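PDB 4XUR: endo-1,4-beta-xylanase C from Paenibacillus barcinonensis, which hydrolyses internal beta-1,4 linkages of xylan, this chain being its second CBM22 module, a xylan-binding domain crystallised with xylotetraose. Local coordinates for residues Trp28-Val39 with Leu50-Gly61; Glu65-Gly73 with Val132-Leu142. All blocks are in the same frame, centred on the assembly; numbering follows the deposited sequence.

Contact 1 (Trp28-Val39 with Leu50-Gly61). With XYP (beta-D-xylopyranose), chain D; XYP (beta-D-xylopyranose), chain B.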
loop_
_atom_site.group_PDB
_atom_site.type_symbol
_atom_site.label_atom_id
_atom_site.label_comp_id
_atom_site.label_asym_id
_atom_site.label_seq_id
_atom_site.Cartn_x
_atom_site.Cartn_y
_atom_site.Cartn_z
ATOM N N TRP A 28 -3.920 -1.965 9.593
ATOM C CA TRP A 28 -3.412 -2.500 8.360
ATOM C C TRP A 28 -3.983 -3.938 8.159
ATOM O O TRP A 28 -4.077 -4.697 9.125
ATOM C CB TRP A 28 -1.903 -2.506 8.360
ATOM C CG TRP A 28 -1.301 -1.132 8.184
ATOM C CD1 TRP A 28 -1.069 -0.229 9.167
ATOM C CD2 TRP A 28 -0.883 -0.518 6.946
ATOM N NE1 TRP A 28 -0.523 0.920 8.634
ATOM C CE2 TRP A 28 -0.394 0.775 7.262
ATOM C CE3 TRP A 28 -0.898 -0.924 5.608
ATOM C CZ2 TRP A 28 0.081 1.643 6.308
ATOM C CZ3 TRP A 28 -0.404 -0.083 4.655
ATOM C CH2 TRP A 28 0.074 1.216 4.984
ATOM N N ARG A 29 -4.355 -4.276 6.938
ATOM C CA ARG A 29 -4.997 -5.579 6.628
ATOM C C ARG A 29 -4.496 -6.139 5.283
ATOM O O ARG A 29 -4.028 -5.408 4.425
ATOM C CB ARG A 29 -6.509 -5.561 6.638
ATOM C CG ARG A 29 -7.231 -4.707 5.599
ATOM C CD ARG A 29 -8.722 -5.008 5.556
ATOM N NE ARG A 29 -9.462 -4.166 4.610
ATOM C CZ ARG A 29 -9.604 -4.390 3.304
ATOM N NH1 ARG A 29 -9.006 -5.447 2.660
ATOM N NH2 ARG A 29 -10.367 -3.532 2.575
ATOM N N ALA A 30 -4.666 -7.459 5.138
ATOM C CA ALA A 30 -4.484 -8.122 3.849
ATOM C C ALA A 30 -5.693 -7.865 2.904
ATOM O O ALA A 30 -6.808 -7.509 3.364
ATOM C CB ALA A 30 -4.303 -9.643 4.104
ATOM N N ARG A 31 -5.510 -8.134 1.605
ATOM C CA ARG A 31 -6.550 -8.001 0.608
ATOM C C ARG A 31 -7.156 -9.357 0.181
ATOM O O ARG A 31 -8.230 -9.400 -0.422
ATOM C CB ARG A 31 -5.997 -7.257 -0.601
ATOM C CG ARG A 31 -5.475 -5.870 -0.215
ATOM C CD ARG A 31 -5.143 -4.992 -1.454
ATOM N NE ARG A 31 -6.338 -4.545 -2.116
ATOM C CZ ARG A 31 -6.601 -4.684 -3.426
ATOM N NH1 ARG A 31 -5.749 -5.319 -4.229
ATOM N NH2 ARG A 31 -7.739 -4.182 -3.902
ATOM N N GLY A 32 -6.428 -10.438 0.457
ATOM C CA GLY A 32 -6.891 -11.817 0.208
ATOM C C GLY A 32 -6.362 -12.747 1.261
ATOM O O GLY A 32 -6.651 -12.606 2.425
ATOM N N THR A 33 -5.589 -13.759 0.810
ATOM C CA THR A 33 -5.090 -14.801 1.697
ATOM C C THR A 33 -3.673 -14.583 2.178
ATOM O O THR A 33 -3.082 -15.442 2.840
ATOM C CB THR A 33 -5.180 -16.165 0.979
ATOM O OG1 THR A 33 -4.493 -16.048 -0.276
ATOM C CG2 THR A 33 -6.606 -16.534 0.747
ATOM N N GLU A 34 -3.091 -13.437 1.849
ATOM C CA GLU A 34 -1.708 -13.133 2.261
ATOM C C GLU A 34 -1.581 -12.807 3.779
ATOM O O GLU A 34 -2.593 -12.610 4.486
ATOM C CB GLU A 34 -1.074 -12.060 1.382
ATOM C CG GLU A 34 -1.538 -10.614 1.624
ATOM C CD GLU A 34 -2.857 -10.251 1.060
ATOM O OE1 GLU A 34 -3.735 -11.108 0.887
ATOM O OE2 GLU A 34 -3.070 -9.025 0.763
ATOM N N LYS A 35 -0.353 -12.769 4.205
ATOM C CA LYS A 35 -0.030 -12.624 5.664
ATOM C C LYS A 35 0.742 -11.323 5.859
ATOM O O LYS A 35 1.751 -11.055 5.209
ATOM C CB LYS A 35 0.815 -13.773 6.119
ATOM C CG LYS A 35 1.478 -13.562 7.455
ATOM C CD LYS A 35 2.436 -14.743 7.768
ATOM C CE LYS A 35 2.941 -14.656 9.199
ATOM N NZ LYS A 35 4.187 -13.799 9.340
ATOM N N LEU A 36 0.242 -10.534 6.823
ATOM C CA LEU A 36 0.907 -9.305 7.268
ATOM C C LEU A 36 1.456 -9.433 8.671
ATOM O O LEU A 36 0.813 -10.033 9.545
ATOM C CB LEU A 36 -0.144 -8.159 7.290
ATOM C CG LEU A 36 -0.233 -7.303 6.025
ATOM C CD1 LEU A 36 -0.891 -8.073 4.905
ATOM C CD2 LEU A 36 -0.989 -5.980 6.344
ATOM N N GLU A 37 2.656 -8.882 8.878
ATOM C CA GLU A 37 3.367 -8.996 10.177
ATOM C C GLU A 37 4.335 -7.850 10.366
ATOM O O GLU A 37 5.136 -7.540 9.489
ATOM C CB GLU A 37 4.121 -10.320 10.257
ATOM C CG GLU A 37 4.777 -10.546 11.598
ATOM C CD GLU A 37 5.767 -11.688 11.574
ATOM O OE1 GLU A 37 5.728 -12.503 10.588
ATOM O OE2 GLU A 37 6.576 -11.769 12.517
ATOM N N VAL A 38 4.248 -7.181 11.517
ATOM C CA VAL A 38 5.261 -6.187 11.842
ATOM C C VAL A 38 6.516 -6.896 12.358
ATOM O O VAL A 38 6.464 -7.571 13.400
ATOM C CB VAL A 38 4.752 -5.199 12.934
ATOM C CG1 VAL A 38 5.799 -4.150 13.250
ATOM C CG2 VAL A 38 3.458 -4.523 12.493
ATOM N N VAL A 39 7.603 -6.764 11.618
ATOM C CA VAL A 39 8.837 -7.503 11.915
ATOM C C VAL A 39 9.824 -6.528 12.558
ATOM O O VAL A 39 9.692 -5.336 12.424
ATOM C CB VAL A 39 9.490 -8.096 10.642
ATOM C CG1 VAL A 39 8.548 -9.056 9.959
ATOM C CG2 VAL A 39 10.013 -7.001 9.705
ATOM N N LEU A 50 6.590 -3.216 7.910
ATOM C CA LEU A 50 5.491 -4.099 7.698
ATOM C C LEU A 50 5.799 -5.003 6.545
ATOM O O LEU A 50 5.924 -4.560 5.412
ATOM C CB LEU A 50 4.228 -3.264 7.365
ATOM C CG LEU A 50 2.959 -4.106 7.129
ATOM C CD1 LEU A 50 2.668 -5.016 8.303
ATOM C CD2 LEU A 50 1.820 -3.137 6.820
ATOM N N LYS A 51 5.956 -6.321 6.837
ATOM C CA LYS A 51 6.225 -7.314 5.853
ATOM C C LYS A 51 4.956 -7.960 5.377
ATOM O O LYS A 51 4.159 -8.390 6.197
ATOM C CB LYS A 51 7.172 -8.386 6.377
ATOM C CG LYS A 51 7.642 -9.383 5.286
ATOM C CD LYS A 51 8.535 -10.519 5.852
ATOM C CE LYS A 51 9.185 -11.278 4.664
ATOM N NZ LYS A 51 10.448 -11.975 5.007
ATOM N N THR A 52 4.779 -8.027 4.068
ATOM C CA THR A 52 3.690 -8.814 3.481
ATOM C C THR A 52 4.328 -10.022 2.769
ATOM O O THR A 52 5.219 -9.882 1.949
ATOM C CB THR A 52 2.849 -7.987 2.452
ATOM O OG1 THR A 52 2.374 -6.808 3.102
ATOM C CG2 THR A 52 1.727 -8.834 1.908
ATOM N N SER A 53 3.785 -11.195 3.045
ATOM C CA SER A 53 4.296 -12.466 2.514
ATOM C C SER A 53 3.163 -13.393 2.248
ATOM O O SER A 53 1.997 -13.074 2.534
ATOM C CB SER A 53 5.282 -13.111 3.534
ATOM O OG SER A 53 4.595 -13.483 4.707
ATOM N N SER A 54 3.463 -14.601 1.745
ATOM C CA SER A 54 2.415 -15.566 1.368
ATOM C C SER A 54 1.483 -14.951 0.319
ATOM O O SER A 54 0.278 -15.241 0.329
ATOM C CB SER A 54 1.585 -16.043 2.574
ATOM O OG SER A 54 2.382 -16.768 3.484
ATOM N N ARG A 55 2.042 -14.140 -0.583
ATOM C CA ARG A 55 1.291 -13.529 -1.667
ATOM C C ARG A 55 1.102 -14.580 -2.780
ATOM O O ARG A 55 2.041 -15.255 -3.143
ATOM C CB ARG A 55 2.005 -12.279 -2.196
ATOM C CG ARG A 55 2.348 -11.215 -1.131
ATOM C CD ARG A 55 3.193 -10.052 -1.714
ATOM N NE ARG A 55 2.436 -9.296 -2.760
ATOM C CZ ARG A 55 2.846 -9.090 -4.006
ATOM N NH1 ARG A 55 3.988 -9.535 -4.448
ATOM N NH2 ARG A 55 2.044 -8.417 -4.878
ATOM N N SER A 56 -0.114 -14.697 -3.272
ATOM C CA SER A 56 -0.373 -15.638 -4.408
ATOM C C SER A 56 -1.230 -14.927 -5.472
ATOM O O SER A 56 -1.834 -15.590 -6.348
ATOM C CB SER A 56 -1.048 -16.901 -3.897
ATOM O OG SER A 56 -2.319 -16.716 -3.337
ATOM N N GLU A 57 -1.279 -13.605 -5.394
ATOM C CA GLU A 57 -1.806 -12.776 -6.454
ATOM C C GLU A 57 -1.010 -11.461 -6.506
ATOM O O GLU A 57 -0.343 -11.066 -5.527
ATOM C CB GLU A 57 -3.301 -12.473 -6.228
ATOM C CG GLU A 57 -4.252 -13.640 -6.062
ATOM C CD GLU A 57 -4.497 -14.469 -7.324
ATOM O OE1 GLU A 57 -4.096 -14.082 -8.423
ATOM O OE2 GLU A 57 -5.094 -15.591 -7.180
ATOM N N THR A 58 -1.020 -10.799 -7.670
ATOM C CA THR A 58 -0.293 -9.534 -7.819
ATOM C C THR A 58 -0.936 -8.528 -6.901
ATOM O O THR A 58 -0.263 -7.632 -6.393
ATOM C CB THR A 58 -0.393 -8.913 -9.257
ATOM O OG1 THR A 58 -1.780 -8.700 -9.577
ATOM C CG2 THR A 58 0.251 -9.804 -10.299
ATOM N N TYR A 59 -2.254 -8.691 -6.702
ATOM C CA TYR A 59 -3.030 -7.735 -5.906
ATOM C C TYR A 59 -2.985 -7.932 -4.371
ATOM O O TYR A 59 -3.563 -7.103 -3.631
ATOM C CB TYR A 59 -4.474 -7.675 -6.426
ATOM C CG TYR A 59 -5.277 -8.928 -6.334
ATOM C CD1 TYR A 59 -5.880 -9.312 -5.140
ATOM C CD2 TYR A 59 -5.473 -9.746 -7.466
ATOM C CE1 TYR A 59 -6.642 -10.480 -5.061
ATOM C CE2 TYR A 59 -6.250 -10.914 -7.391
ATOM C CZ TYR A 59 -6.829 -11.262 -6.183
ATOM O OH TYR A 59 -7.605 -12.422 -6.078
ATOM N N HIS A 60 -2.332 -8.982 -3.904
ATOM C CA HIS A 60 -2.028 -9.139 -2.482
ATOM C C HIS A 60 -0.996 -8.106 -2.046
ATOM O O HIS A 60 0.037 -7.924 -2.685
ATOM C CB HIS A 60 -1.536 -10.572 -2.180
ATOM C CG HIS A 60 -2.572 -11.596 -2.368
ATOM N ND1 HIS A 60 -2.305 -12.958 -2.301
ATOM C CD2 HIS A 60 -3.897 -11.488 -2.571
ATOM C CE1 HIS A 60 -3.434 -13.624 -2.490
ATOM N NE2 HIS A 60 -4.414 -12.761 -2.649
ATOM N N GLY A 61 -1.267 -7.459 -0.926
ATOM C CA GLY A 61 -0.430 -6.389 -0.411
ATOM C C GLY A 61 -1.034 -5.725 0.792
ATOM O O GLY A 61 -2.212 -5.997 1.111
HETATM C C1 XYP D . -9.716 -8.237 -5.482
HETATM C C2 XYP D . -9.999 -8.493 -6.931
HETATM C C3 XYP D . -8.868 -8.068 -7.817
HETATM C C4 XYP D . -8.473 -6.616 -7.479
HETATM C C5 XYP D . -8.253 -6.446 -5.984
HETATM O O2 XYP D . -10.259 -9.931 -7.116
HETATM O O3 XYP D . -9.240 -8.121 -9.189
HETATM O O4 XYP D . -7.290 -6.307 -8.152
HETATM O O5 XYP D . -9.419 -6.823 -5.274
HETATM O O1 XYP B . -10.679 -12.190 -1.249
HETATM C C1 XYP B . -11.744 -11.319 -1.699
HETATM C C2 XYP B . -11.472 -9.885 -1.208
HETATM C C3 XYP B . -11.363 -8.819 -2.301
HETATM C C4 XYP B . -10.526 -9.339 -3.468
HETATM C C5 XYP B . -10.582 -10.868 -3.726
HETATM O O2 XYP B . -12.443 -9.455 -0.257
HETATM O O3 XYP B . -10.661 -7.656 -1.737
HETATM O O4 XYP B . -10.931 -8.596 -4.616
HETATM O O5 XYP B . -11.787 -11.380 -3.130
HETATM O O HOH W 1 -1.849 -16.346 -0.525
HETATM O O HOH W 2 4.414 -11.506 6.737
#
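The beta hairpin of strands 35-40 and 48-53, in the beta-sandwich of this CBM22 domain, is flanked by two loops of the xylan-binding cleft, one leading into strand 35-40 with R31 and one following strand 48-53 with Y59. K35 pairs with S53 and E37 with K51 as antiparallel hydrogen-bonded pairs, K35 N lying 2.9 Å from S53 O. The non-hydrogen-bonded pairs L36-T52 and V38-L50 put their side chains on the opposite face of the hairpin, the one W28 meets; there L50 CD2 packs against the six-membered part of the indole, 3.7 Å from W28 CE3.

Beyond the strands E34 staples the loops together. Its OE2 accepts from R31 N (2.7 Å, 178°) and from G61 N (2.9 Å), which arrive from opposite faces of the carboxylate, while OE1 takes G32 N on its syn lone pair. Bent at chi2 (-77°), the chain lays this carboxylate over H60, the planes 15° apart and OE1 offset toward the ring's rim. E57 CB covers the other face of H60, and S56 N donates to H60 ND1.

At the cleft, Y59 holds one xylose of the bound oligosaccharide against a ring face, with C3 over its centre. R31 is positioned by a salt bridge to E98 and a cation-pi contact with Y145. Its NH1 donates to Y59 O at 2.9 Å, the oxygen near the guanidinium plane.

Contact 2 (Glu65-Gly73 with Val132-Leu142)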
loop_
_atom_site.group_PDB
_atom_site.type_symbol
_atom_site.label_atom_id
_atom_site.label_comp_id
_atom_site.label_asym_id
_atom_site.label_seq_id
_atom_site.Cartn_x
_atom_site.Cartn_y
_atom_site.Cartn_z
ATOM N N GLU A 65 -7.343 1.647 5.500
ATOM C CA GLU A 65 -8.432 2.630 5.305
ATOM C C GLU A 65 -7.895 4.011 5.740
ATOM O O GLU A 65 -7.455 4.175 6.910
ATOM C CB GLU A 65 -9.656 2.251 6.123
ATOM C CG GLU A 65 -10.774 3.284 6.070
ATOM C CD GLU A 65 -11.426 3.426 4.731
ATOM O OE1 GLU A 65 -12.108 2.463 4.320
ATOM O OE2 GLU A 65 -11.305 4.502 4.055
ATOM N N VAL A 66 -7.970 4.991 4.855
ATOM C CA VAL A 66 -7.527 6.350 5.244
ATOM C C VAL A 66 -8.556 7.495 5.101
ATOM O O VAL A 66 -8.244 8.621 5.454
ATOM C CB VAL A 66 -6.233 6.746 4.523
ATOM C CG1 VAL A 66 -5.069 5.765 4.934
ATOM C CG2 VAL A 66 -6.448 6.861 3.028
ATOM N N LEU A 67 -9.703 7.209 4.545
ATOM C CA LEU A 67 -10.777 8.237 4.375
ATOM C C LEU A 67 -11.013 9.044 5.684
ATOM O O LEU A 67 -11.030 10.250 5.623
ATOM C CB LEU A 67 -12.053 7.665 3.904
ATOM C CG LEU A 67 -13.050 8.734 3.425
ATOM C CD1 LEU A 67 -12.456 9.684 2.358
ATOM C CD2 LEU A 67 -14.263 8.038 2.835
ATOM N N PRO A 68 -11.124 8.366 6.853
ATOM C CA PRO A 68 -11.396 9.136 8.080
ATOM C C PRO A 68 -10.393 10.180 8.463
ATOM O O PRO A 68 -10.725 11.113 9.195
ATOM C CB PRO A 68 -11.463 8.011 9.164
ATOM C CG PRO A 68 -11.732 6.743 8.387
ATOM C CD PRO A 68 -10.887 6.944 7.181
ATOM N N TYR A 69 -9.145 10.074 7.986
ATOM C CA TYR A 69 -8.080 11.031 8.236
ATOM C C TYR A 69 -8.194 12.303 7.351
ATOM O O TYR A 69 -7.450 13.284 7.562
ATOM C CB TYR A 69 -6.734 10.406 8.030
ATOM C CG TYR A 69 -6.413 9.274 8.985
ATOM C CD1 TYR A 69 -5.906 9.540 10.266
ATOM C CD2 TYR A 69 -6.535 7.952 8.622
ATOM C CE1 TYR A 69 -5.595 8.478 11.137
ATOM C CE2 TYR A 69 -6.235 6.888 9.493
ATOM C CZ TYR A 69 -5.759 7.176 10.746
ATOM O OH TYR A 69 -5.408 6.077 11.556
ATOM N N LEU A 70 -8.986 12.234 6.319
ATOM C CA LEU A 70 -8.947 13.225 5.225
ATOM C C LEU A 70 -10.265 13.985 5.069
ATOM O O LEU A 70 -11.318 13.535 5.500
ATOM C CB LEU A 70 -8.595 12.535 3.907
ATOM C CG LEU A 70 -7.394 11.533 3.925
ATOM C CD1 LEU A 70 -7.178 10.900 2.554
ATOM C CD2 LEU A 70 -6.164 12.239 4.413
ATOM N N GLN A 71 -10.166 15.118 4.424
ATOM C CA GLN A 71 -11.345 15.896 4.036
ATOM C C GLN A 71 -11.717 15.520 2.613
ATOM O O GLN A 71 -10.851 15.557 1.752
ATOM C CB GLN A 71 -11.131 17.401 4.097
ATOM C CG GLN A 71 -12.484 18.113 3.843
ATOM C CD GLN A 71 -12.438 19.629 3.636
ATOM O OE1 GLN A 71 -13.541 20.263 3.464
ATOM N NE2 GLN A 71 -11.287 20.226 3.653
ATOM N N LYS A 72 -12.944 15.087 2.437
ATOM C CA LYS A 72 -13.470 14.852 1.079
ATOM C C LYS A 72 -13.397 16.150 0.249
ATOM O O LYS A 72 -13.629 17.256 0.762
ATOM C CB LYS A 72 -14.929 14.309 1.148
ATOM C CG LYS A 72 -15.074 12.899 1.767
ATOM C CD LYS A 72 -16.547 12.591 2.144
ATOM C CE LYS A 72 -16.643 11.298 2.926
ATOM N NZ LYS A 72 -17.980 10.977 3.491
ATOM N N GLY A 73 -13.009 16.025 -1.018
ATOM C CA GLY A 73 -12.896 17.136 -1.922
ATOM C C GLY A 73 -11.553 17.835 -1.877
ATOM O O GLY A 73 -11.407 18.896 -2.479
ATOM N N VAL A 132 -9.080 13.284 -3.070
ATOM C CA VAL A 132 -10.092 12.635 -2.270
ATOM C C VAL A 132 -11.421 13.073 -2.904
ATOM O O VAL A 132 -11.690 14.291 -2.897
ATOM C CB VAL A 132 -9.988 13.106 -0.785
ATOM C CG1 VAL A 132 -10.896 12.333 0.094
ATOM C CG2 VAL A 132 -8.551 12.882 -0.285
ATOM N N PRO A 133 -12.209 12.137 -3.420
ATOM C CA PRO A 133 -13.510 12.554 -4.040
ATOM C C PRO A 133 -14.440 13.303 -3.075
ATOM O O PRO A 133 -14.362 13.065 -1.844
ATOM C CB PRO A 133 -14.119 11.256 -4.473
ATOM C CG PRO A 133 -12.976 10.296 -4.636
ATOM C CD PRO A 133 -12.016 10.710 -3.551
ATOM N N ALA A 134 -15.318 14.155 -3.636
ATOM C CA ALA A 134 -16.185 15.045 -2.814
ATOM C C ALA A 134 -17.339 14.229 -2.191
ATOM O O ALA A 134 -17.651 13.119 -2.610
ATOM C CB ALA A 134 -16.695 16.192 -3.632
ATOM N N GLU A 135 -17.963 14.815 -1.153
ATOM C CA GLU A 135 -19.071 14.171 -0.434
ATOM C C GLU A 135 -20.163 13.694 -1.348
ATOM O O GLU A 135 -20.677 12.582 -1.210
ATOM C CB GLU A 135 -19.581 15.197 0.622
ATOM C CG GLU A 135 -20.868 14.770 1.332
ATOM C CD GLU A 135 -20.758 13.522 2.127
ATOM O OE1 GLU A 135 -21.714 12.716 2.007
ATOM O OE2 GLU A 135 -19.742 13.342 2.840
ATOM N N SER A 136 -20.514 14.574 -2.282
ATOM C CA SER A 136 -21.628 14.324 -3.185
ATOM C C SER A 136 -21.380 13.106 -4.069
ATOM O O SER A 136 -22.321 12.684 -4.777
ATOM C CB SER A 136 -21.981 15.598 -3.975
ATOM O OG SER A 136 -20.826 16.231 -4.502
ATOM N N THR A 137 -20.152 12.564 -4.111
ATOM C CA THR A 137 -19.932 11.311 -4.849
ATOM C C THR A 137 -20.499 10.100 -4.116
ATOM O O THR A 137 -20.686 9.041 -4.714
ATOM C CB THR A 137 -18.473 10.949 -5.158
ATOM O OG1 THR A 137 -17.773 10.684 -3.920
ATOM C CG2 THR A 137 -17.775 12.024 -6.021
ATOM N N GLY A 138 -20.767 10.233 -2.823
ATOM C CA GLY A 138 -21.160 9.098 -1.992
ATOM C C GLY A 138 -19.983 8.219 -1.544
ATOM O O GLY A 138 -20.182 7.141 -0.945
ATOM N N ILE A 139 -18.740 8.691 -1.750
ATOM C CA ILE A 139 -17.579 7.993 -1.302
ATOM C C ILE A 139 -17.710 7.599 0.163
ATOM O O ILE A 139 -18.062 8.446 0.972
ATOM C CB ILE A 139 -16.234 8.776 -1.546
ATOM C CG1 ILE A 139 -14.949 7.946 -1.299
ATOM C CG2 ILE A 139 -16.169 10.112 -0.781
ATOM C CD1 ILE A 139 -14.496 7.031 -2.381
ATOM N N SER A 140 -17.404 6.325 0.482
ATOM C CA SER A 140 -17.521 5.777 1.830
ATOM C C SER A 140 -16.301 4.982 2.324
ATOM O O SER A 140 -16.257 4.603 3.517
ATOM C CB SER A 140 -18.793 4.938 1.975
ATOM O OG SER A 140 -18.797 3.827 1.071
ATOM N N GLY A 141 -15.376 4.709 1.452
ATOM C CA GLY A 141 -14.015 4.151 1.772
ATOM C C GLY A 141 -12.957 4.528 0.773
ATOM O O GLY A 141 -13.213 4.620 -0.430
ATOM N N LEU A 142 -11.762 4.831 1.265
ATOM C CA LEU A 142 -10.639 5.128 0.427
ATOM C C LEU A 142 -9.395 4.588 1.142
ATOM O O LEU A 142 -8.954 5.164 2.139
ATOM C CB LEU A 142 -10.511 6.657 0.214
ATOM C CG LEU A 142 -9.455 7.201 -0.786
ATOM C CD1 LEU A 142 -9.893 8.556 -1.392
ATOM C CD2 LEU A 142 -8.097 7.356 -0.180
HETATM O O HOH W 3 -15.020 2.171 4.594
HETATM O O HOH W 4 -19.571 10.663 0.983
HETATM O O HOH W 5 -17.932 8.476 4.195
#
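E65 OE2 is gripped by two backbone N-H groups, one from each segment. L142 N reaches it at 2.8 Å with a nearly straight bond (167°), on the syn side of the carboxylate, whereas L67 N uses the anti lone pair at 3.2 Å. The side chain gets there by setting CG anti to the backbone N (chi1 175°) and bending at chi2, which turns the carboxylate to the N-H of L67, the first residue of the 3-10 turn 67-69. E65 OE1 has its own partners: a salt bridge to R143 and a water that also donates to S140 O. The return bond runs from V66 N to L142 O at 2.9 Å, so E65 and V66 together engage both polar backbone atoms of L142.

Beside this grip lies an apolar patch. L67 crosses L142 at about a right angle, its CD1 reaching V132 CG1 at 3.8 Å and its CD2 resting against the backbone of S140 and G141. V66 CG2 touches L142 CD2, and L70 CD1 meets V132 CG2.

At the far end K72 stretches its extended chain over I139 CG2 to a salt bridge, NZ to E135 OE2 at 3.0 Å. Two waters accept from NZ and donate to I139 O, tying the ammonium to the strand. G73 N closes the contact on V132 O at 2.9 Å, from above the carbonyl plane.

The contact fastens the connection between strands 63-65 and 75-83 to the 132-142 segment. S140 and G141 form a classic beta bulge opposite E100 of strand 90-101, while V66 and L70 rest on I171 of strand 164-173 and V132 on V76 of strand 75-83.

From the N terminus, the chain first closes contact 1, where 50-61 returns along 28-39 after an intervening connection of ten residues. Only then does contact 2 open, at E65, soon after G61; its second half comes 58 residues later, once strands 75-83, 90-101, 109-119 and 124-131 have been laid down. The two closures therefore follow in series, neither nested nor crossed, with centres 24 Å apart. Contact 1 belongs to the sheet that includes strand 164-173 and leads to the xylan cleft. Contact 2 pairs the two connections that cross between the sheets, 66-74 and 132-138, and ties edge strand 63-65 to strand 139-147.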